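Local coordinates for glycoside hydrolase 15-related protein (Kribbella flavida, PDB 5Z3E), which hydrolyses the alpha-1,6-glucosidic bond of isomaltose from the non-reducing end, releasing beta-D-glucose and D-glucose, during intracellular breakdown of a starch-derived cyclic tetrasaccharide, at residues D147-G152 / W196-V201; R204-L209 / G266-C271; W73-S78 / Y153-W158; E122-E127 / L186-R191. The protein carries 1 engineered substitution. All coordinates share one frame; numbering follows the deposited sequence.

How the contacts relate
The four contacts belong to the (alpha/alpha)6 barrel of glycoside hydrolase family 15. Contact 1 is the hub: centre to centre it lies about 11 Å from contact 2 and about 13 Å from contacts 3 and 4, and touches all three. Contacts 1 and 3 share helix 151-167, contact 1 using its first residues and contact 3 those just after. The segments of contacts 1, 3 and 4 alternate along the chain, whereas contact 2 follows in series. Contact 4, at the surface about 19 Å between centres from contacts 2 and 3, meets contact 1 partly through Phe148 and contact 2 through Arg204 and Asp190. The loop with the proposed proton donor thus joins the starts of neighbouring barrel helices.

Contact 1: residues D147-G152 / W196-V201; sequences DFQTDG and WWEEHV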
# COMPACT_ATOMS: atom_id res chain seq x y z
N ASP A 147 9.47 -14.12 -1.53
CA ASP A 147 8.78 -12.88 -1.29
C ASP A 147 7.25 -12.96 -1.34
O ASP A 147 6.61 -11.90 -1.44
CB ASP A 147 9.30 -11.77 -2.21
CG ASP A 147 8.90 -11.98 -3.65
OD1 ASP A 147 8.20 -12.96 -3.95
OD2 ASP A 147 9.30 -11.13 -4.49
N PHE A 148 6.68 -14.13 -1.17
CA PHE A 148 5.24 -14.35 -1.18
C PHE A 148 4.50 -13.32 -0.31
O PHE A 148 4.74 -13.22 0.90
CB PHE A 148 4.91 -15.76 -0.66
CG PHE A 148 3.45 -16.02 -0.46
CD1 PHE A 148 2.53 -15.78 -1.47
CD2 PHE A 148 2.98 -16.52 0.74
CE1 PHE A 148 1.19 -16.00 -1.27
CE2 PHE A 148 1.62 -16.74 0.94
CZ PHE A 148 0.73 -16.48 -0.06
N GLN A 149 3.55 -12.61 -0.93
CA GLN A 149 2.76 -11.56 -0.29
C GLN A 149 1.36 -11.59 -0.86
O GLN A 149 1.22 -11.72 -2.09
CB GLN A 149 3.33 -10.16 -0.58
CG GLN A 149 4.66 -9.87 0.11
CD GLN A 149 5.24 -8.50 -0.25
OE1 GLN A 149 4.97 -7.97 -1.31
NE2 GLN A 149 6.03 -7.93 0.63
N THR A 150 0.35 -11.38 -0.04
CA THR A 150 -1.02 -11.25 -0.53
C THR A 150 -1.57 -9.83 -0.48
O THR A 150 -2.65 -9.58 -1.01
CB THR A 150 -1.93 -12.19 0.24
OG1 THR A 150 -1.70 -11.94 1.61
CG2 THR A 150 -1.66 -13.66 -0.14
N ASP A 151 -0.86 -8.90 0.16
CA ASP A 151 -1.42 -7.56 0.37
C ASP A 151 -1.75 -6.84 -0.92
O ASP A 151 -2.75 -6.11 -0.99
CB ASP A 151 -0.48 -6.69 1.22
CG ASP A 151 0.85 -6.45 0.58
OD1 ASP A 151 1.61 -7.43 0.46
OD2 ASP A 151 1.12 -5.30 0.17
N GLY A 152 -0.91 -6.98 -1.94
CA GLY A 152 -1.06 -6.17 -3.13
C GLY A 152 -2.36 -6.43 -3.86
O GLY A 152 -2.96 -5.53 -4.45
N TRP A 196 4.69 -6.39 4.27
CA TRP A 196 4.93 -5.43 3.20
C TRP A 196 6.40 -5.26 2.94
O TRP A 196 6.80 -4.90 1.83
CB TRP A 196 4.39 -4.04 3.51
CG TRP A 196 2.91 -3.84 3.62
CD1 TRP A 196 1.86 -4.76 3.66
CD2 TRP A 196 2.30 -2.55 3.79
NE1 TRP A 196 0.67 -4.09 3.82
CE2 TRP A 196 0.90 -2.75 3.93
CE3 TRP A 196 2.80 -1.26 3.82
CZ2 TRP A 196 0.01 -1.68 4.10
CZ3 TRP A 196 1.90 -0.20 3.96
CH2 TRP A 196 0.54 -0.42 4.12
N TRP A 197 7.23 -5.46 3.97
CA TRP A 197 8.65 -5.23 3.96
C TRP A 197 9.46 -6.47 3.60
O TRP A 197 10.68 -6.47 3.68
CB TRP A 197 9.09 -4.67 5.31
CG TRP A 197 8.17 -3.64 5.88
CD1 TRP A 197 7.66 -3.65 7.16
CD2 TRP A 197 7.65 -2.45 5.26
NE1 TRP A 197 6.88 -2.56 7.36
CE2 TRP A 197 6.85 -1.81 6.22
CE3 TRP A 197 7.76 -1.88 3.98
CZ2 TRP A 197 6.21 -0.60 5.95
CZ3 TRP A 197 7.11 -0.68 3.73
CH2 TRP A 197 6.36 -0.06 4.71
N GLU A 198 8.79 -7.54 3.18
CA GLU A 198 9.46 -8.79 2.79
C GLU A 198 10.13 -9.50 3.92
O GLU A 198 11.19 -10.12 3.74
CB GLU A 198 10.40 -8.64 1.62
CG GLU A 198 9.71 -8.17 0.48
CD GLU A 198 10.56 -8.10 -0.76
OE1 GLU A 198 11.75 -8.50 -0.74
OE2 GLU A 198 9.97 -7.68 -1.78
N GLU A 199 9.50 -9.48 5.06
CA GLU A 199 10.02 -10.13 6.26
C GLU A 199 9.00 -11.10 6.86
O GLU A 199 7.78 -10.92 6.72
CB GLU A 199 10.42 -9.12 7.32
CG GLU A 199 11.48 -8.10 6.86
CD GLU A 199 12.91 -8.59 7.03
OE1 GLU A 199 13.82 -8.03 6.38
OE2 GLU A 199 13.13 -9.49 7.80
N HIS A 200 9.51 -12.13 7.56
CA HIS A 200 8.71 -12.95 8.47
C HIS A 200 7.56 -13.71 7.79
O HIS A 200 6.39 -13.55 8.15
CB HIS A 200 8.20 -12.14 9.66
CG HIS A 200 9.27 -11.46 10.42
ND1 HIS A 200 10.12 -12.09 11.23
CD2 HIS A 200 9.64 -10.14 10.44
CE1 HIS A 200 11.04 -11.23 11.75
NE2 HIS A 200 10.70 -10.04 11.27
N VAL A 201 7.93 -14.62 6.90
CA VAL A 201 6.99 -15.39 6.10
C VAL A 201 6.06 -16.26 6.93
O VAL A 201 5.00 -16.66 6.45
CB VAL A 201 7.76 -16.27 5.10
CG1 VAL A 201 8.48 -17.43 5.77
CG2 VAL A 201 6.85 -16.79 4.01
O HOH W 1 10.83 -9.01 -4.17
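Asp147 faces the proposed proton donor Glu198: in the Glu198 conformer given, one of two, Asp147 CB lies 4.1 Å from Glu198 CD, and the two carboxylates are joined by a water that donates to Asp147 OD2 at 2.6 Å and to Glu198 OE2 at 2.9 Å. Ser142 OG also bonds Asp147 OD2, which helps fix the carboxylate; a short acidic chain suits that place. In Gln149, chi1 of -70° and an extended chain carry the amide across to the second segment. In the deposited conformer given, one of two, its NE2 passes 3.7 Å from Glu198 CG and lies 3.3 Å from Trp196 O; its clear hydrogen bond goes to Asp195 O, while OE1 accepts from Arg75. Loops meeting like this over helix N-termini form the catalytic end of an (alpha/alpha)6 barrel, and Asp195 is itself a predicted proton acceptor. At the start of helix 151-167, Asp151 lays its carboxylate obliquely against the Trp196 indole, planes 24° apart, with OD2 3.6 Å from Trp196 CD1. An alanine here would remove the OD2 salt bridge to Arg75 and would probably leave that guanidinium less firmly placed and the CD1 side of the Trp196 indole without its neighbour.

Contact 2: residues R204-L209 / G266-C271; sequences RHVSTL and GSLPAC
Ser207, in the first turn of helix 206-220, comes within 5.5 Å of Leu268, CA to CA, where the loop 266-271 coils into a short 3-10 segment. So near an approach suits small side chains, and the two serines meet hydroxyl to hydroxyl: Ser207 OG and Ser267 OG lie 2.7 Å apart, close enough for a probable hydrogen bond, though the proton of Ser207 has another acceptor in range. Both hydroxyls sit between their own backbone N and carbonyl carbon, each with chi1 of 65°, and this points the two oxygens at each other in the buried interface; Ser207 CB follows at 3.1 Å from Ser267 OG. Asp265 also bonds Ser267 OG, which makes the pair part of a small buried polar chain. In the (alpha/alpha)6 barrel of this family the loops between helices build the catalytic end, and here one such loop packs against the start of a barrel helix, with His205 as N-cap; the Ser207 side chain is about 6 Å from that of the predicted proton acceptor Asp195. Beside the polar pair lies an apolar patch. The CG1 methyl of Val206 touches Leu268 CD2 and Cys271 SG, 3.8 Å in each case. A branched valine offers that methyl without needing a long chain, and leucine, reaching in from the flank, meets it with one branch. Cys271 adds a polarisable atom that fits closely over the helix backbone, its SG 3.4 Å from Val206 O and 3.7 Å from Ser207 CA. Leu255 of strand 254-255 also packs on Leu268 and Cys271.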
# COMPACT_ATOMS: atom_id res chain seq x y z
N ARG A 204 1.40 -13.67 10.28
CA ARG A 204 0.23 -13.09 9.64
C ARG A 204 0.17 -11.64 10.09
O ARG A 204 -0.01 -11.33 11.27
CB ARG A 204 -1.03 -13.87 9.97
CG ARG A 204 -0.94 -15.28 9.40
CD ARG A 204 -2.17 -16.11 9.49
NE ARG A 204 -2.50 -16.46 10.86
CZ ARG A 204 -3.59 -17.12 11.17
NH1 ARG A 204 -4.44 -17.50 10.22
NH2 ARG A 204 -3.86 -17.40 12.43
N HIS A 205 0.42 -10.77 9.13
CA HIS A 205 0.73 -9.37 9.40
C HIS A 205 -0.53 -8.54 9.36
O HIS A 205 -1.32 -8.66 8.43
CB HIS A 205 1.78 -8.89 8.39
CG HIS A 205 2.99 -9.73 8.46
ND1 HIS A 205 3.92 -9.58 9.47
CD2 HIS A 205 3.33 -10.79 7.70
CE1 HIS A 205 4.81 -10.53 9.29
NE2 HIS A 205 4.49 -11.28 8.24
N VAL A 206 -0.73 -7.69 10.36
CA VAL A 206 -1.99 -6.97 10.48
C VAL A 206 -2.21 -6.00 9.32
O VAL A 206 -3.35 -5.87 8.87
CB VAL A 206 -2.12 -6.37 11.88
CG1 VAL A 206 -3.34 -5.47 12.01
CG2 VAL A 206 -2.21 -7.50 12.90
N SER A 207 -1.17 -5.36 8.78
CA SER A 207 -1.39 -4.49 7.64
C SER A 207 -1.60 -5.27 6.33
O SER A 207 -2.11 -4.69 5.37
CB SER A 207 -0.30 -3.45 7.49
OG SER A 207 0.93 -4.07 7.20
N THR A 208 -1.22 -6.54 6.29
CA THR A 208 -1.56 -7.41 5.16
C THR A 208 -3.02 -7.85 5.26
O THR A 208 -3.79 -7.70 4.31
CB THR A 208 -0.60 -8.60 5.07
OG1 THR A 208 0.70 -8.08 4.84
CG2 THR A 208 -1.03 -9.55 3.98
N LEU A 209 -3.40 -8.36 6.42
CA LEU A 209 -4.80 -8.66 6.69
C LEU A 209 -5.65 -7.44 6.43
O LEU A 209 -6.75 -7.53 5.87
CB LEU A 209 -4.96 -9.15 8.13
CG LEU A 209 -4.36 -10.53 8.41
CD1 LEU A 209 -4.24 -10.75 9.91
CD2 LEU A 209 -5.17 -11.63 7.76
N GLY A 266 4.95 0.78 11.29
CA GLY A 266 4.49 2.02 10.74
C GLY A 266 3.39 1.88 9.68
O GLY A 266 2.72 2.85 9.36
N SER A 267 3.20 0.68 9.14
CA SER A 267 2.11 0.43 8.20
C SER A 267 0.75 0.35 8.87
O SER A 267 -0.28 0.41 8.19
CB SER A 267 2.37 -0.85 7.41
OG SER A 267 2.36 -1.99 8.24
N LEU A 268 0.71 0.17 10.18
CA LEU A 268 -0.56 -0.12 10.84
C LEU A 268 -1.67 0.92 10.67
O LEU A 268 -2.84 0.54 10.62
CB LEU A 268 -0.37 -0.43 12.32
CG LEU A 268 0.32 -1.76 12.62
CD1 LEU A 268 0.54 -1.88 14.11
CD2 LEU A 268 -0.52 -2.93 12.10
N PRO A 269 -1.36 2.22 10.56
CA PRO A 269 -2.47 3.16 10.37
C PRO A 269 -3.29 2.87 9.11
O PRO A 269 -4.45 3.26 9.05
CB PRO A 269 -1.78 4.52 10.33
CG PRO A 269 -0.55 4.31 11.21
CD PRO A 269 -0.09 2.93 10.81
N ALA A 270 -2.72 2.20 8.10
CA ALA A 270 -3.50 1.85 6.91
C ALA A 270 -4.71 0.99 7.24
O ALA A 270 -5.68 0.97 6.50
CB ALA A 270 -2.63 1.14 5.91
N CYS A 271 -4.64 0.25 8.35
CA CYS A 271 -5.75 -0.57 8.81
C CYS A 271 -6.95 0.25 9.27
O CYS A 271 -8.05 -0.29 9.42
CB CYS A 271 -5.29 -1.43 9.96
SG CYS A 271 -4.05 -2.64 9.51

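Contact 3: residues W73-S78 / Y153-W158; sequences WLRDGS and YGMWLW
Met155 starts at the groove between two helices, its CB 4.0 Å from Ser78 CB. From there the chain runs out extended to its sulfur, in the deposited conformer given, one of two: SD lies 3.7 Å from Arg75 CG and also close to Arg75 CA, and the terminal CE rests 3.7 Å from the same CG and a little farther from CD. A flexible, unbranched thioether suits this task, since it can lie across the aliphatic part of an arginine whose guanidinium leads away to a salt bridge with Asp151, near the proposed proton donor Glu198. Beside it, Ser78 is small enough to let the other helix come in: its OG is 3.2 Å from Trp156 CA and sits at the edge of that ring. The hydroxyl is spent within its own helix, bonded to Leu74 O at 2.7 Å; this carbonyl also takes Ser78 N, from the opposite face of its plane, so the buried polar group is satisfied without help from the partner. One turn earlier, Leu74 puts CD1 3.6 Å from Tyr153 CE1, meeting the ring obliquely, while Tyr153 OH bonds Pro131 O. The short axes pass 8.2 Å apart with their N-to-C directions only 22° from parallel, an alignment expected of neighbouring helices in the inner ring of an (alpha/alpha)6 barrel.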
# COMPACT_ATOMS: atom_id res chain seq x y z
N TRP A 73 4.98 -3.31 -8.63
CA TRP A 73 4.31 -3.92 -7.50
C TRP A 73 2.87 -3.43 -7.46
O TRP A 73 2.60 -2.24 -7.68
CB TRP A 73 4.96 -3.51 -6.18
CG TRP A 73 6.22 -4.21 -5.77
CD1 TRP A 73 6.32 -5.05 -4.71
CD2 TRP A 73 7.54 -4.06 -6.28
NE1 TRP A 73 7.60 -5.46 -4.53
CE2 TRP A 73 8.39 -4.86 -5.48
CE3 TRP A 73 8.12 -3.32 -7.32
CZ2 TRP A 73 9.77 -4.91 -5.66
CZ3 TRP A 73 9.50 -3.38 -7.52
CH2 TRP A 73 10.31 -4.18 -6.69
N LEU A 74 1.94 -4.32 -7.12
CA LEU A 74 0.56 -3.91 -6.94
C LEU A 74 0.38 -2.99 -5.73
O LEU A 74 -0.49 -2.12 -5.76
CB LEU A 74 -0.38 -5.11 -6.84
CG LEU A 74 -0.41 -6.00 -8.05
CD1 LEU A 74 -1.48 -7.06 -7.88
CD2 LEU A 74 -0.62 -5.24 -9.31
N ARG A 75 1.17 -3.17 -4.66
CA ARG A 75 1.10 -2.28 -3.50
C ARG A 75 1.46 -0.86 -3.90
O ARG A 75 0.65 0.07 -3.82
CB ARG A 75 2.00 -2.83 -2.39
CG ARG A 75 2.25 -1.88 -1.24
CD ARG A 75 3.01 -2.55 -0.12
NE ARG A 75 4.32 -2.99 -0.54
CZ ARG A 75 4.70 -4.26 -0.72
NH1 ARG A 75 5.90 -4.49 -1.20
NH2 ARG A 75 3.90 -5.24 -0.38
N ASP A 76 2.70 -0.68 -4.37
CA ASP A 76 3.13 0.66 -4.76
C ASP A 76 2.20 1.22 -5.82
O ASP A 76 1.82 2.39 -5.80
CB ASP A 76 4.54 0.64 -5.36
CG ASP A 76 5.62 0.18 -4.40
OD1 ASP A 76 5.42 -0.89 -3.79
OD2 ASP A 76 6.66 0.89 -4.29
N GLY A 77 1.85 0.39 -6.80
CA GLY A 77 1.08 0.86 -7.93
C GLY A 77 -0.32 1.29 -7.57
O GLY A 77 -0.84 2.25 -8.13
N SER A 78 -0.95 0.57 -6.64
CA SER A 78 -2.31 0.89 -6.25
C SER A 78 -2.40 2.22 -5.49
O SER A 78 -3.29 3.03 -5.75
CB SER A 78 -2.90 -0.24 -5.41
OG SER A 78 -3.09 -1.41 -6.18
N TYR A 153 -2.83 -7.68 -3.84
CA TYR A 153 -4.08 -8.02 -4.47
C TYR A 153 -5.25 -7.36 -3.77
O TYR A 153 -6.20 -6.91 -4.41
CB TYR A 153 -4.24 -9.57 -4.53
CG TYR A 153 -3.12 -10.19 -5.35
CD1 TYR A 153 -3.15 -10.15 -6.74
CD2 TYR A 153 -2.01 -10.77 -4.78
CE1 TYR A 153 -2.09 -10.61 -7.50
CE2 TYR A 153 -0.95 -11.22 -5.52
CZ TYR A 153 -0.96 -11.11 -6.90
OH TYR A 153 0.07 -11.50 -7.71
N GLY A 154 -5.20 -7.29 -2.43
CA GLY A 154 -6.23 -6.58 -1.68
C GLY A 154 -6.20 -5.09 -1.97
O GLY A 154 -7.25 -4.45 -2.15
N MET A 155 -5.01 -4.50 -2.00
CA MET A 155 -4.89 -3.09 -2.32
C MET A 155 -5.45 -2.79 -3.69
O MET A 155 -6.10 -1.76 -3.88
CB MET A 155 -3.44 -2.63 -2.22
CG MET A 155 -2.86 -2.84 -0.85
SD MET A 155 -1.41 -1.83 -0.64
CE MET A 155 -0.77 -2.43 0.91
N TRP A 156 -5.20 -3.65 -4.67
CA TRP A 156 -5.68 -3.35 -6.01
C TRP A 156 -7.20 -3.30 -6.04
O TRP A 156 -7.80 -2.40 -6.63
CB TRP A 156 -5.16 -4.34 -7.05
CG TRP A 156 -5.67 -3.92 -8.41
CD1 TRP A 156 -5.42 -2.75 -9.02
CD2 TRP A 156 -6.62 -4.59 -9.23
NE1 TRP A 156 -6.11 -2.64 -10.19
CE2 TRP A 156 -6.88 -3.76 -10.34
CE3 TRP A 156 -7.29 -5.83 -9.16
CZ2 TRP A 156 -7.73 -4.13 -11.38
CZ3 TRP A 156 -8.14 -6.18 -10.19
CH2 TRP A 156 -8.35 -5.33 -11.29
N LEU A 157 -7.86 -4.27 -5.39
CA LEU A 157 -9.31 -4.25 -5.33
C LEU A 157 -9.82 -2.94 -4.74
O LEU A 157 -10.75 -2.31 -5.25
CB LEU A 157 -9.82 -5.42 -4.51
CG LEU A 157 -9.65 -6.80 -5.16
CD1 LEU A 157 -10.19 -7.86 -4.20
CD2 LEU A 157 -10.36 -6.90 -6.51
N TRP A 158 -9.24 -2.53 -3.61
CA TRP A 158 -9.60 -1.25 -3.02
C TRP A 158 -9.41 -0.11 -4.00
O TRP A 158 -10.28 0.75 -4.18
CB TRP A 158 -8.79 -1.02 -1.73
CG TRP A 158 -8.73 0.41 -1.29
CD1 TRP A 158 -9.71 1.15 -0.69
CD2 TRP A 158 -7.63 1.32 -1.52
NE1 TRP A 158 -9.28 2.44 -0.52
CE2 TRP A 158 -8.02 2.57 -1.02
CE3 TRP A 158 -6.36 1.18 -2.06
CZ2 TRP A 158 -7.16 3.69 -1.07
CZ3 TRP A 158 -5.51 2.27 -2.10
CH2 TRP A 158 -5.92 3.50 -1.60

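Contact 4: residues E122-E127 / L186-R191; sequences EVPSNE and LAFWDR
Arg191 has by far the largest share of this interface, and it meets Pro124 and Asn126 with the edge of its guanidinium. Leaving the type I turn that starts at Phe188, its side chain takes CG opposite the backbone N (chi1 -171°) and stays extended to NE, so the guanidinium spans to the loop 122-127. End-on, NH2 and NH1 both bond the backbone oxygen Pro124 O, at 2.8 and 3.0 Å. Side-on, NH2 and NE both bond Asn126 OD1, at 2.8 and 3.2 Å, and the NH2 bond is the straighter of these (166°). Both oxygens lie almost in the guanidinium plane, which fixes its rotation, although the asparagine amide is turned 43° from it. Asparagine suits this place because its short chain presents a carbonyl oxygen to the arginine. Pro124 also packs CG 4.3 Å from Phe188 CZ, and Val123 CG1 lies 3.6 Å from Arg191 NH1. A leucine in place of Arg191 would probably leave Pro124 O and Asn126 OD1 without these donors and the loop less firmly joined to the turn 188-191. Asn126 in turn touches Trp145, which by similarity binds substrate. With its charge met across this contact by neutral oxygens, Arg191 relies on four directed bonds, which implies a clasp that depends on the exact shape of the loop.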
# COMPACT_ATOMS: atom_id res chain seq x y z
N GLU A 122 -4.33 -30.66 -1.21
CA GLU A 122 -2.93 -30.55 -1.60
C GLU A 122 -2.56 -29.08 -1.64
O GLU A 122 -2.47 -28.46 -2.72
CB GLU A 122 -2.69 -31.25 -2.94
CG GLU A 122 -2.95 -32.72 -2.87
CD GLU A 122 -2.97 -33.46 -4.18
OE1 GLU A 122 -2.86 -32.84 -5.27
OE2 GLU A 122 -3.18 -34.73 -4.07
N VAL A 123 -2.43 -28.46 -0.46
CA VAL A 123 -2.30 -27.02 -0.40
C VAL A 123 -0.99 -26.61 -1.09
O VAL A 123 0.07 -27.17 -0.79
CB VAL A 123 -2.35 -26.53 1.02
CG1 VAL A 123 -2.11 -25.02 1.08
CG2 VAL A 123 -3.70 -26.88 1.67
N PRO A 124 -1.04 -25.65 -2.00
CA PRO A 124 0.17 -25.27 -2.71
C PRO A 124 1.20 -24.67 -1.79
O PRO A 124 0.85 -23.94 -0.84
CB PRO A 124 -0.30 -24.24 -3.75
CG PRO A 124 -1.58 -23.91 -3.36
CD PRO A 124 -2.23 -24.94 -2.55
N SER A 125 2.46 -24.90 -2.11
CA SER A 125 3.56 -24.22 -1.46
C SER A 125 3.62 -22.76 -1.86
O SER A 125 3.15 -22.38 -2.95
CB SER A 125 4.86 -24.90 -1.91
OG SER A 125 6.00 -24.14 -1.52
N ASN A 126 4.27 -21.96 -1.04
CA ASN A 126 4.55 -20.57 -1.39
C ASN A 126 5.21 -20.46 -2.76
O ASN A 126 4.99 -19.47 -3.46
CB ASN A 126 5.43 -19.92 -0.35
CG ASN A 126 4.73 -19.60 0.93
OD1 ASN A 126 3.51 -19.76 1.04
ND2 ASN A 126 5.47 -19.15 1.89
N GLU A 127 6.00 -21.46 -3.16
CA GLU A 127 6.68 -21.37 -4.45
C GLU A 127 5.73 -21.34 -5.65
O GLU A 127 6.12 -20.93 -6.73
CB GLU A 127 7.72 -22.47 -4.62
CG GLU A 127 7.17 -23.88 -4.73
CD GLU A 127 8.20 -24.91 -5.09
OE1 GLU A 127 9.37 -24.55 -5.37
OE2 GLU A 127 7.85 -26.11 -5.10
N LEU A 186 -10.12 -14.93 -1.33
CA LEU A 186 -11.05 -15.70 -0.52
C LEU A 186 -10.42 -17.02 -0.09
O LEU A 186 -10.71 -17.53 0.99
CB LEU A 186 -12.37 -15.94 -1.25
CG LEU A 186 -13.23 -14.71 -1.48
CD1 LEU A 186 -14.43 -15.10 -2.33
CD2 LEU A 186 -13.71 -14.08 -0.19
N ALA A 187 -9.58 -17.60 -0.94
CA ALA A 187 -8.90 -18.85 -0.62
C ALA A 187 -7.73 -18.69 0.32
O ALA A 187 -7.46 -19.60 1.10
CB ALA A 187 -8.44 -19.51 -1.90
N PHE A 188 -6.99 -17.58 0.23
CA PHE A 188 -5.67 -17.49 0.84
C PHE A 188 -5.49 -16.36 1.84
O PHE A 188 -4.38 -16.13 2.31
CB PHE A 188 -4.59 -17.45 -0.26
CG PHE A 188 -4.57 -18.69 -1.10
CD1 PHE A 188 -4.32 -19.91 -0.54
CD2 PHE A 188 -4.83 -18.63 -2.46
CE1 PHE A 188 -4.30 -21.05 -1.29
CE2 PHE A 188 -4.83 -19.77 -3.22
CZ PHE A 188 -4.57 -20.97 -2.65
N TRP A 189 -6.57 -15.69 2.23
CA TRP A 189 -6.44 -14.56 3.13
C TRP A 189 -5.80 -14.91 4.46
O TRP A 189 -5.15 -14.05 5.06
CB TRP A 189 -7.79 -13.92 3.36
CG TRP A 189 -8.69 -14.77 4.13
CD1 TRP A 189 -9.58 -15.69 3.64
CD2 TRP A 189 -8.82 -14.80 5.55
NE1 TRP A 189 -10.25 -16.29 4.67
CE2 TRP A 189 -9.78 -15.75 5.85
CE3 TRP A 189 -8.18 -14.13 6.61
CZ2 TRP A 189 -10.18 -16.02 7.19
CZ3 TRP A 189 -8.53 -14.39 7.90
CH2 TRP A 189 -9.50 -15.34 8.17
N ASP A 190 -6.00 -16.13 4.94
CA ASP A 190 -5.58 -16.53 6.27
C ASP A 190 -4.24 -17.24 6.28
O ASP A 190 -3.80 -17.73 7.33
CB ASP A 190 -6.61 -17.38 6.96
CG ASP A 190 -6.89 -18.67 6.27
OD1 ASP A 190 -6.59 -18.82 5.09
OD2 ASP A 190 -7.46 -19.58 6.99
N ARG A 191 -3.54 -17.25 5.15
CA ARG A 191 -2.24 -17.87 5.04
C ARG A 191 -1.14 -16.94 5.54
O ARG A 191 -1.14 -15.76 5.22
CB ARG A 191 -2.00 -18.16 3.56
CG ARG A 191 -0.85 -18.97 3.24
CD ARG A 191 -0.84 -19.23 1.73
NE ARG A 191 0.32 -19.91 1.32
CZ ARG A 191 0.35 -21.08 0.71
NH1 ARG A 191 -0.78 -21.78 0.48
NH2 ARG A 191 1.48 -21.50 0.31